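Local coordinates for thioredoxin family protein (Streptococcus pneumoniae, PDB 2YP6) that is a surface-exposed thioredoxin-fold lipoprotein that probably catalyses thiol-disulfide exchange and contributes to the pneumococcus's resistance to extracellular oxidative stress, at residues Q148-S160 against I167-F181. Sequence-based numbering, arbitrary orientation.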
loop_
_atom_site.group_PDB
_atom_site.type_symbol
_atom_site.label_atom_id
_atom_site.label_comp_id
_atom_site.label_asym_id
_atom_site.label_seq_id
_atom_site.Cartn_x
_atom_site.Cartn_y
_atom_site.Cartn_z
ATOM N N GLN A 148 0.091 9.955 -8.336
ATOM C CA GLN A 148 1.287 10.585 -8.906
ATOM C C GLN A 148 2.584 9.914 -8.477
ATOM O O GLN A 148 3.559 10.564 -8.074
ATOM C CB GLN A 148 1.298 12.064 -8.549
ATOM C CG GLN A 148 0.062 12.798 -9.082
ATOM C CD GLN A 148 0.170 14.303 -8.946
ATOM O OE1 GLN A 148 -0.691 14.943 -8.350
ATOM N NE2 GLN A 148 1.227 14.876 -9.505
ATOM N N ILE A 149 2.615 8.601 -8.606
ATOM C CA ILE A 149 3.787 7.865 -8.199
ATOM C C ILE A 149 4.949 8.209 -9.140
ATOM O O ILE A 149 4.784 8.199 -10.353
ATOM C CB ILE A 149 3.491 6.369 -8.169
ATOM C CG1 ILE A 149 2.353 6.092 -7.173
ATOM C CG2 ILE A 149 4.751 5.566 -7.818
ATOM C CD1 ILE A 149 2.624 6.598 -5.751
ATOM N N ARG A 150 6.096 8.569 -8.569
ATOM C CA ARG A 150 7.298 8.884 -9.363
ATOM C C ARG A 150 8.391 7.840 -9.103
ATOM O O ARG A 150 9.211 7.551 -9.977
ATOM C CB ARG A 150 7.823 10.287 -9.013
ATOM C CG ARG A 150 8.189 10.433 -7.520
ATOM C CD ARG A 150 9.114 11.632 -7.192
ATOM N NE ARG A 150 8.402 12.912 -7.205
ATOM C CZ ARG A 150 8.715 13.976 -6.460
ATOM N NH1 ARG A 150 9.739 13.950 -5.611
ATOM N NH2 ARG A 150 7.981 15.076 -6.572
ATOM N N SER A 151 8.400 7.284 -7.890
ATOM C CA SER A 151 9.391 6.288 -7.504
ATOM C C SER A 151 8.760 5.295 -6.546
ATOM O O SER A 151 7.708 5.573 -5.942
ATOM C CB SER A 151 10.557 6.967 -6.806
ATOM O OG SER A 151 10.037 7.854 -5.840
ATOM N N ILE A 152 9.371 4.120 -6.429
ATOM C CA ILE A 152 8.834 3.112 -5.512
ATOM C C ILE A 152 9.946 2.563 -4.642
ATOM O O ILE A 152 11.124 2.578 -5.031
ATOM C CB ILE A 152 8.102 1.937 -6.264
ATOM C CG1 ILE A 152 8.941 1.469 -7.444
ATOM C CG2 ILE A 152 6.693 2.361 -6.711
ATOM C CD1 ILE A 152 8.439 0.187 -8.012
ATOM N N PRO A 153 9.594 2.105 -3.430
ATOM C CA PRO A 153 8.255 2.162 -2.856
ATOM C C PRO A 153 7.905 3.585 -2.450
ATOM O O PRO A 153 8.815 4.340 -2.119
ATOM C CB PRO A 153 8.371 1.279 -1.608
ATOM C CG PRO A 153 9.831 1.349 -1.221
ATOM C CD PRO A 153 10.604 1.580 -2.488
ATOM N N THR A 154 6.619 3.932 -2.492
ATOM C CA THR A 154 6.108 5.176 -1.912
ATOM C C THR A 154 4.946 4.796 -0.986
ATOM O O THR A 154 4.120 3.941 -1.343
ATOM C CB THR A 154 5.591 6.154 -2.968
ATOM O OG1 THR A 154 6.673 6.610 -3.783
ATOM C CG2 THR A 154 4.950 7.368 -2.323
ATOM N N GLU A 155 4.924 5.388 0.213
ATOM C CA GLU A 155 3.832 5.175 1.138
ATOM C C GLU A 155 3.084 6.485 1.366
ATOM O O GLU A 155 3.699 7.540 1.538
ATOM C CB GLU A 155 4.350 4.693 2.488
ATOM C CG GLU A 155 5.100 3.353 2.478
ATOM C CD GLU A 155 6.504 3.493 1.969
ATOM O OE1 GLU A 155 7.201 4.465 2.373
ATOM O OE2 GLU A 155 6.909 2.650 1.145
ATOM N N TYR A 156 1.759 6.385 1.333
ATOM C CA TYR A 156 0.855 7.448 1.768
ATOM C C TYR A 156 0.234 6.995 3.064
ATOM O O TYR A 156 -0.302 5.898 3.152
ATOM C CB TYR A 156 -0.244 7.678 0.728
ATOM C CG TYR A 156 0.277 8.347 -0.510
ATOM C CD1 TYR A 156 0.915 7.619 -1.500
ATOM C CD2 TYR A 156 0.147 9.718 -0.681
ATOM C CE1 TYR A 156 1.407 8.236 -2.624
ATOM C CE2 TYR A 156 0.640 10.337 -1.802
ATOM C CZ TYR A 156 1.285 9.589 -2.768
ATOM O OH TYR A 156 1.770 10.204 -3.905
ATOM N N LEU A 157 0.367 7.829 4.098
ATOM C CA LEU A 157 -0.266 7.561 5.375
ATOM C C LEU A 157 -1.478 8.482 5.464
ATOM O O LEU A 157 -1.349 9.712 5.537
ATOM C CB LEU A 157 0.737 7.812 6.503
ATOM C CG LEU A 157 2.093 7.116 6.409
ATOM C CD1 LEU A 157 2.865 7.249 7.726
ATOM C CD2 LEU A 157 1.938 5.663 6.017
ATOM N N ILE A 158 -2.652 7.870 5.379
ATOM C CA ILE A 158 -3.910 8.558 5.211
ATOM C C ILE A 158 -4.624 8.566 6.568
ATOM O O ILE A 158 -4.625 7.577 7.291
ATOM C CB ILE A 158 -4.778 7.817 4.142
ATOM C CG1 ILE A 158 -4.039 7.773 2.798
ATOM C CG2 ILE A 158 -6.153 8.448 3.980
ATOM C CD1 ILE A 158 -4.706 6.880 1.789
ATOM N N ASP A 159 -5.187 9.715 6.932
ATOM C CA ASP A 159 -5.746 9.857 8.257
ATOM C C ASP A 159 -7.190 9.316 8.324
ATOM O O ASP A 159 -7.734 8.865 7.319
ATOM C CB ASP A 159 -5.612 11.320 8.734
ATOM C CG ASP A 159 -6.581 12.291 8.055
ATOM O OD1 ASP A 159 -7.592 11.880 7.451
ATOM O OD2 ASP A 159 -6.361 13.514 8.196
ATOM N N SER A 160 -7.792 9.339 9.510
ATOM C CA SER A 160 -9.099 8.704 9.704
ATOM C C SER A 160 -10.187 9.450 8.962
ATOM O O SER A 160 -11.277 8.934 8.811
ATOM C CB SER A 160 -9.454 8.607 11.188
ATOM O OG SER A 160 -9.725 9.872 11.715
ATOM N N ILE A 167 3.511 11.525 3.455
ATOM C CA ILE A 167 3.999 10.817 2.289
ATOM C C ILE A 167 5.471 10.507 2.529
ATOM O O ILE A 167 6.240 11.367 2.968
ATOM C CB ILE A 167 3.899 11.677 1.003
ATOM C CG1 ILE A 167 2.481 12.236 0.824
ATOM C CG2 ILE A 167 4.312 10.834 -0.224
ATOM C CD1 ILE A 167 2.381 13.267 -0.238
ATOM N N GLN A 168 5.874 9.297 2.185
ATOM C CA GLN A 168 7.259 8.890 2.306
ATOM C C GLN A 168 7.737 8.284 0.985
ATOM O O GLN A 168 7.085 7.405 0.434
ATOM C CB GLN A 168 7.390 7.869 3.436
ATOM C CG GLN A 168 8.859 7.486 3.709
ATOM C CD GLN A 168 9.551 8.428 4.692
ATOM O OE1 GLN A 168 8.924 9.299 5.322
ATOM N NE2 GLN A 168 10.844 8.218 4.872
ATOM N N PHE A 169 8.848 8.794 0.479
ATOM C CA PHE A 169 9.504 8.274 -0.722
ATOM C C PHE A 169 10.551 7.288 -0.232
ATOM O O PHE A 169 11.412 7.615 0.584
ATOM C CB PHE A 169 10.103 9.427 -1.540
ATOM C CG PHE A 169 9.086 10.481 -1.891
ATOM C CD1 PHE A 169 8.105 10.227 -2.852
ATOM C CD2 PHE A 169 9.074 11.709 -1.247
ATOM C CE1 PHE A 169 7.146 11.187 -3.172
ATOM C CE2 PHE A 169 8.110 12.656 -1.551
ATOM C CZ PHE A 169 7.137 12.388 -2.503
ATOM N N GLY A 170 10.446 6.054 -0.680
ATOM C CA GLY A 170 11.274 5.000 -0.133
ATOM C C GLY A 170 10.587 4.393 1.077
ATOM O O GLY A 170 9.492 4.819 1.468
ATOM N N ALA A 171 11.214 3.387 1.667
ATOM C CA ALA A 171 10.609 2.676 2.788
ATOM C C ALA A 171 10.524 3.580 4.010
ATOM O O ALA A 171 11.323 4.498 4.180
ATOM C CB ALA A 171 11.403 1.412 3.114
ATOM N N ILE A 172 9.535 3.319 4.854
ATOM C CA ILE A 172 9.417 4.004 6.143
ATOM C C ILE A 172 9.528 2.939 7.241
ATOM O O ILE A 172 8.975 1.859 7.099
ATOM C CB ILE A 172 8.085 4.799 6.234
ATOM C CG1 ILE A 172 8.029 5.635 7.514
ATOM C CG2 ILE A 172 6.872 3.884 6.121
ATOM C CD1 ILE A 172 6.846 6.576 7.546
ATOM N N SER A 173 10.272 3.214 8.302
ATOM C CA SER A 173 10.400 2.246 9.380
ATOM C C SER A 173 9.050 2.104 10.073
ATOM O O SER A 173 8.232 3.037 10.056
ATOM C CB SER A 173 11.434 2.703 10.399
ATOM O OG SER A 173 10.951 3.833 11.088
ATOM N N ASN A 174 8.833 0.963 10.703
ATOM C CA ASN A 174 7.591 0.750 11.432
ATOM C C ASN A 174 7.485 1.789 12.554
ATOM O O ASN A 174 6.418 2.337 12.777
ATOM C CB ASN A 174 7.529 -0.664 12.015
ATOM C CG ASN A 174 7.311 -1.725 10.958
ATOM O OD1 ASN A 174 6.953 -1.423 9.813
ATOM N ND2 ASN A 174 7.481 -2.986 11.351
ATOM N N ALA A 175 8.603 2.073 13.232
ATOM C CA ALA A 175 8.594 3.063 14.302
ATOM C C ALA A 175 8.136 4.420 13.771
ATOM O O ALA A 175 7.306 5.094 14.379
ATOM C CB ALA A 175 9.968 3.176 14.954
ATOM N N ASP A 176 8.684 4.828 12.636
ATOM C CA ASP A 176 8.327 6.118 12.067
ATOM C C ASP A 176 6.863 6.111 11.615
ATOM O O ASP A 176 6.160 7.103 11.790
ATOM C CB ASP A 176 9.245 6.477 10.907
ATOM C CG ASP A 176 10.600 6.956 11.366
ATOM O OD1 ASP A 176 10.771 7.194 12.579
ATOM O OD2 ASP A 176 11.489 7.118 10.509
ATOM N N ALA A 177 6.384 4.999 11.044
ATOM C CA ALA A 177 4.990 4.937 10.612
ATOM C C ALA A 177 4.017 5.037 11.794
ATOM O O ALA A 177 3.013 5.764 11.730
ATOM C CB ALA A 177 4.702 3.647 9.792
ATOM N N GLU A 178 4.319 4.291 12.855
ATOM C CA GLU A 178 3.494 4.282 14.059
ATOM C C GLU A 178 3.444 5.670 14.660
ATOM O O GLU A 178 2.370 6.152 15.022
ATOM C CB GLU A 178 4.029 3.253 15.075
ATOM C CG GLU A 178 3.796 1.808 14.602
ATOM C CD GLU A 178 4.512 0.732 15.422
ATOM O OE1 GLU A 178 5.647 0.948 15.887
ATOM O OE2 GLU A 178 3.930 -0.346 15.593
ATOM N N ALA A 179 4.607 6.308 14.777
ATOM C CA ALA A 179 4.684 7.659 15.306
ATOM C C ALA A 179 3.846 8.626 14.456
ATOM O O ALA A 179 3.114 9.470 14.992
ATOM C CB ALA A 179 6.155 8.120 15.387
ATOM N N ALA A 180 3.932 8.473 13.134
ATOM C CA ALA A 180 3.213 9.339 12.196
ATOM C C ALA A 180 1.711 9.210 12.406
ATOM O O ALA A 180 0.995 10.203 12.482
ATOM C CB ALA A 180 3.587 8.992 10.742
ATOM N N PHE A 181 1.222 7.977 12.487
ATOM C CA PHE A 181 -0.205 7.775 12.677
ATOM C C PHE A 181 -0.704 8.365 14.008
ATOM O O PHE A 181 -1.860 8.835 14.111
ATOM C CB PHE A 181 -0.545 6.303 12.558
ATOM C CG PHE A 181 -0.598 5.801 11.146
ATOM C CD1 PHE A 181 -1.395 6.416 10.187
ATOM C CD2 PHE A 181 0.131 4.677 10.771
ATOM C CE1 PHE A 181 -1.473 5.922 8.900
ATOM C CE2 PHE A 181 0.067 4.183 9.495
ATOM C CZ PHE A 181 -0.740 4.803 8.548
#
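Glu-155 and Gln-168 form a hydrogen-bonded antiparallel pair, with Glu-155 N to Gln-168 O at 3.0 Å and Gln-168 N to Glu-155 O at 2.9 Å. The pairing runs on to Gly-170, whose N donates to Pro-153 O over 2.8 Å. Tyr-156 and Ile-167 are a non-hydrogen-bonded pair with side chains side by side. Ile-167 CG2 sits over one face of the tyrosine ring in a CH-pi contact, 4.2 Å from its centroid. On the same face of the sheet, Arg-150 lies over the Phe-169 ring in an off-centre cation-pi contact.

Glu-155 points to the other face. Its chain bends at chi2 (78°), which carries the carboxylate to the Gly-170 carbonyl. Glu-155 OE1 lies 2.5 Å from Gly-170 O, a separation consistent with a proton held on the acid. OE2 makes a salt bridge to Lys-75, which would tend to oppose protonation. Leu-157 joins strand 154-158 to helix 174-182. Its CD1 meets Ala-180 CB at 3.6 Å and reaches Ile-172 CD1 tip to tip. Leu-157 also crosses Phe-181 at about a right angle; its CB lies 3.8 Å from Phe-181 CE1 and its CD2 meets Phe-181 CZ.

Thr-154 OG1 donates to Ser-151 O over 2.6 Å, closing the turn that carries the cis peptide before Pro-153. A cis-proline facing the CxxC motif is a hallmark of the thioredoxin fold; here Pro-153 touches Pro-83 and Cys-84. Ser-173 N-caps the helix through Asp-176 N. The hairpin 154-158/164-169 ends the sheet, strand 154-158 pairs with strand 71-76, and helix 174-182 packs beside helix 88-96.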